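Local coordinates for protein transcription termination factor FttA (Methanosarcina mazei, PDB 2XR1) that probably terminates transcription genome-wide by cleaving nascent RNA at the polymerase exit channel with a two-zinc nuclease centre and degrading the released transcript, at residues E426-S434 against N479-K487. Numbering follows the deposited sequence.
Sequences EVMIVLEES and NPFLSECFK
Phe486 lies between two sulfur-containing side chains, the methyl of Met428 over one ring face and SG of Cys485 over the opposite one. Met428 CE stands 3.9 Å from the Phe486 ring centroid and only 5° off the ring normal, which identifies a CH-pi contact. The sulfur follows at longer range: Met428 SD is 5.1 Å from the same centroid, above the face, a Met-aromatic contact. A bend at the last torsion of Met428 (chi3 61°) turns the methyl back over the ring, while Met428 CB lies 3.6 Å from Phe486 CZ. In the plane of that ring, at its edge, sits Met428 O, 3.4 Å from Phe486 CZ.

The methyl serves a second ring too, since Met428 CE approaches Phe481 CD1 to 3.8 Å. Continuing this apolar seam, CG1 and CD1 of Ile429 approach CE1 and CZ of Phe481 obliquely. One turn further along the helix, the bent chain of Glu432 rests its CG on Pro480, CG to CB 3.9 Å. Glu432 OE1 lies 3.3 Å from Pro480 O, two acceptors without a bond, while OE2 forms a salt bridge with Arg436 NE on the same helix. In 479-487, an ST turn shapes the loop: Cys485 N donates to Ser483 OG at 3.1 Å (N-H...O angle 162°).

Within the beta-CASP domain, helix 423-436 packs against a 3-10 turn (480-481), the loop after it and the first residue of strand 486-489, an outermost strand of the parallel six-stranded sheet; Met428 also reaches Leu447 and Leu508 on strands 445-448 and 506-509, and helix 393-409 meets Val427 and Val430.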
loop_
_atom_site.group_PDB
_atom_site.type_symbol
_atom_site.label_atom_id
_atom_site.label_comp_id
_atom_site.label_asym_id
_atom_site.label_seq_id
_atom_site.Cartn_x
_atom_site.Cartn_y
_atom_site.Cartn_z
ATOM N N GLU B 426 -8.740 20.910 31.851
ATOM C CA GLU B 426 -9.541 22.103 31.538
ATOM C C GLU B 426 -10.755 22.206 32.467
ATOM O O GLU B 426 -11.091 23.308 32.941
ATOM C CB GLU B 426 -9.960 22.213 30.045
ATOM C CG GLU B 426 -9.063 23.187 29.177
ATOM C CD GLU B 426 -9.844 24.133 28.140
ATOM O OE1 GLU B 426 -10.240 23.666 26.993
ATOM O OE2 GLU B 426 -10.012 25.350 28.487
ATOM N N VAL B 427 -11.380 21.077 32.778
ATOM C CA VAL B 427 -12.516 21.113 33.701
ATOM C C VAL B 427 -12.086 21.581 35.090
ATOM O O VAL B 427 -12.758 22.373 35.714
ATOM C CB VAL B 427 -13.243 19.758 33.812
ATOM C CG1 VAL B 427 -14.331 19.819 34.874
ATOM C CG2 VAL B 427 -13.837 19.373 32.516
ATOM N N MET B 428 -10.950 21.104 35.563
ATOM C CA MET B 428 -10.433 21.501 36.902
ATOM C C MET B 428 -10.181 22.990 36.980
ATOM O O MET B 428 -10.451 23.594 37.976
ATOM C CB MET B 428 -9.134 20.757 37.232
ATOM C CG MET B 428 -9.302 19.254 37.383
ATOM S SD MET B 428 -7.736 18.347 37.324
ATOM C CE MET B 428 -6.929 19.100 38.776
ATOM N N ILE B 429 -9.661 23.590 35.917
ATOM C CA ILE B 429 -9.357 25.021 35.955
ATOM C C ILE B 429 -10.624 25.834 36.065
ATOM O O ILE B 429 -10.650 26.842 36.756
ATOM C CB ILE B 429 -8.570 25.493 34.725
ATOM C CG1 ILE B 429 -7.126 25.031 34.850
ATOM C CG2 ILE B 429 -8.581 27.035 34.625
ATOM C CD1 ILE B 429 -6.408 25.061 33.538
ATOM N N VAL B 430 -11.674 25.386 35.402
ATOM C CA VAL B 430 -12.951 26.052 35.489
ATOM C C VAL B 430 -13.540 25.914 36.896
ATOM O O VAL B 430 -14.011 26.904 37.473
ATOM C CB VAL B 430 -13.894 25.561 34.372
ATOM C CG1 VAL B 430 -15.322 25.929 34.663
ATOM C CG2 VAL B 430 -13.452 26.168 33.064
ATOM N N LEU B 431 -13.489 24.702 37.450
ATOM C CA LEU B 431 -14.104 24.429 38.756
ATOM C C LEU B 431 -13.414 25.202 39.878
ATOM O O LEU B 431 -14.071 25.900 40.634
ATOM C CB LEU B 431 -14.106 22.935 39.059
ATOM C CG LEU B 431 -15.031 22.109 38.164
ATOM C CD1 LEU B 431 -14.708 20.658 38.274
ATOM C CD2 LEU B 431 -16.483 22.324 38.511
ATOM N N GLU B 432 -12.093 25.125 39.970
ATOM C CA GLU B 432 -11.392 25.822 41.039
ATOM C C GLU B 432 -11.710 27.319 41.038
ATOM O O GLU B 432 -11.914 27.910 42.093
ATOM C CB GLU B 432 -9.870 25.568 40.986
ATOM C CG GLU B 432 -8.963 26.735 40.421
ATOM C CD GLU B 432 -8.517 27.752 41.484
ATOM O OE1 GLU B 432 -8.192 27.344 42.616
ATOM O OE2 GLU B 432 -8.451 28.966 41.178
ATOM N N GLU B 433 -11.769 27.916 39.855
ATOM C CA GLU B 433 -12.045 29.336 39.718
ATOM C C GLU B 433 -13.461 29.610 40.153
ATOM O O GLU B 433 -13.722 30.579 40.853
ATOM C CB GLU B 433 -11.877 29.765 38.266
ATOM C CG GLU B 433 -11.951 31.274 38.029
ATOM C CD GLU B 433 -11.457 31.661 36.637
ATOM O OE1 GLU B 433 -12.020 31.149 35.638
ATOM O OE2 GLU B 433 -10.495 32.459 36.534
ATOM N N SER B 434 -14.376 28.741 39.749
ATOM C CA SER B 434 -15.772 28.946 40.031
ATOM C C SER B 434 -16.006 28.898 41.518
ATOM O O SER B 434 -16.656 29.778 42.058
ATOM C CB SER B 434 -16.627 27.887 39.343
ATOM O OG SER B 434 -16.229 27.698 38.012
ATOM N N ASN B 479 -2.496 29.502 42.343
ATOM C CA ASN B 479 -2.142 28.373 41.459
ATOM C C ASN B 479 -3.326 27.441 41.416
ATOM O O ASN B 479 -3.704 26.886 42.441
ATOM C CB ASN B 479 -0.900 27.611 41.958
ATOM C CG ASN B 479 -0.515 26.415 41.080
ATOM O OD1 ASN B 479 -1.357 25.679 40.582
ATOM N ND2 ASN B 479 0.789 26.203 40.923
ATOM N N PRO B 480 -3.896 27.256 40.232
ATOM C CA PRO B 480 -5.207 26.664 40.150
ATOM C C PRO B 480 -5.232 25.294 40.773
ATOM O O PRO B 480 -6.029 25.045 41.699
ATOM C CB PRO B 480 -5.479 26.565 38.622
ATOM C CG PRO B 480 -4.428 27.386 37.954
ATOM C CD PRO B 480 -3.261 27.387 38.906
ATOM N N PHE B 481 -4.352 24.426 40.270
ATOM C CA PHE B 481 -4.402 23.012 40.580
ATOM C C PHE B 481 -4.127 22.705 42.056
ATOM O O PHE B 481 -4.417 21.601 42.477
ATOM C CB PHE B 481 -3.412 22.209 39.720
ATOM C CG PHE B 481 -3.626 22.316 38.237
ATOM C CD1 PHE B 481 -4.870 22.119 37.679
ATOM C CD2 PHE B 481 -2.554 22.552 37.390
ATOM C CE1 PHE B 481 -5.069 22.204 36.281
ATOM C CE2 PHE B 481 -2.729 22.642 36.023
ATOM C CZ PHE B 481 -4.009 22.469 35.463
ATOM N N LEU B 482 -3.576 23.638 42.830
ATOM C CA LEU B 482 -3.350 23.398 44.265
ATOM C C LEU B 482 -4.494 23.882 45.165
ATOM O O LEU B 482 -4.278 24.129 46.368
ATOM C CB LEU B 482 -2.038 24.054 44.756
ATOM C CG LEU B 482 -0.684 23.473 44.342
ATOM C CD1 LEU B 482 0.453 24.044 45.209
ATOM C CD2 LEU B 482 -0.675 21.931 44.404
ATOM N N SER B 483 -5.699 24.016 44.622
ATOM C CA SER B 483 -6.847 24.381 45.458
ATOM C C SER B 483 -7.179 23.297 46.472
ATOM O O SER B 483 -7.101 22.100 46.173
ATOM C CB SER B 483 -8.104 24.651 44.641
ATOM O OG SER B 483 -9.208 24.961 45.498
ATOM N N GLU B 484 -7.568 23.749 47.662
ATOM C CA GLU B 484 -8.039 22.872 48.712
ATOM C C GLU B 484 -9.133 21.945 48.182
ATOM O O GLU B 484 -9.239 20.812 48.624
ATOM C CB GLU B 484 -8.592 23.703 49.887
ATOM C CG GLU B 484 -8.330 23.128 51.331
ATOM C CD GLU B 484 -9.573 23.238 52.280
ATOM O OE1 GLU B 484 -10.735 23.348 51.796
ATOM O OE2 GLU B 484 -9.392 23.184 53.514
ATOM N N CYS B 485 -9.927 22.429 47.226
ATOM C CA CYS B 485 -11.072 21.692 46.694
ATOM C C CYS B 485 -10.766 20.293 46.132
ATOM O O CYS B 485 -11.561 19.380 46.287
ATOM C CB CYS B 485 -11.763 22.529 45.592
ATOM S SG CYS B 485 -10.863 22.629 43.884
ATOM N N PHE B 486 -9.659 20.134 45.413
ATOM C CA PHE B 486 -9.409 18.876 44.698
ATOM C C PHE B 486 -8.968 17.817 45.669
ATOM O O PHE B 486 -8.099 18.069 46.442
ATOM C CB PHE B 486 -8.341 19.031 43.628
ATOM C CG PHE B 486 -8.678 20.024 42.580
ATOM C CD1 PHE B 486 -9.817 19.882 41.822
ATOM C CD2 PHE B 486 -7.840 21.093 42.319
ATOM C CE1 PHE B 486 -10.126 20.801 40.834
ATOM C CE2 PHE B 486 -8.145 21.997 41.349
ATOM C CZ PHE B 486 -9.297 21.854 40.611
ATOM N N LYS B 487 -9.586 16.645 45.619
ATOM C CA LYS B 487 -9.238 15.539 46.481
ATOM C C LYS B 487 -8.978 14.342 45.598
ATOM O O LYS B 487 -9.890 13.816 45.006
ATOM C CB LYS B 487 -10.374 15.191 47.471
ATOM C CG LYS B 487 -11.032 16.344 48.235
ATOM C CD LYS B 487 -10.087 17.063 49.150
ATOM C CE LYS B 487 -10.834 18.012 50.085
ATOM N NZ LYS B 487 -11.580 19.029 49.281
#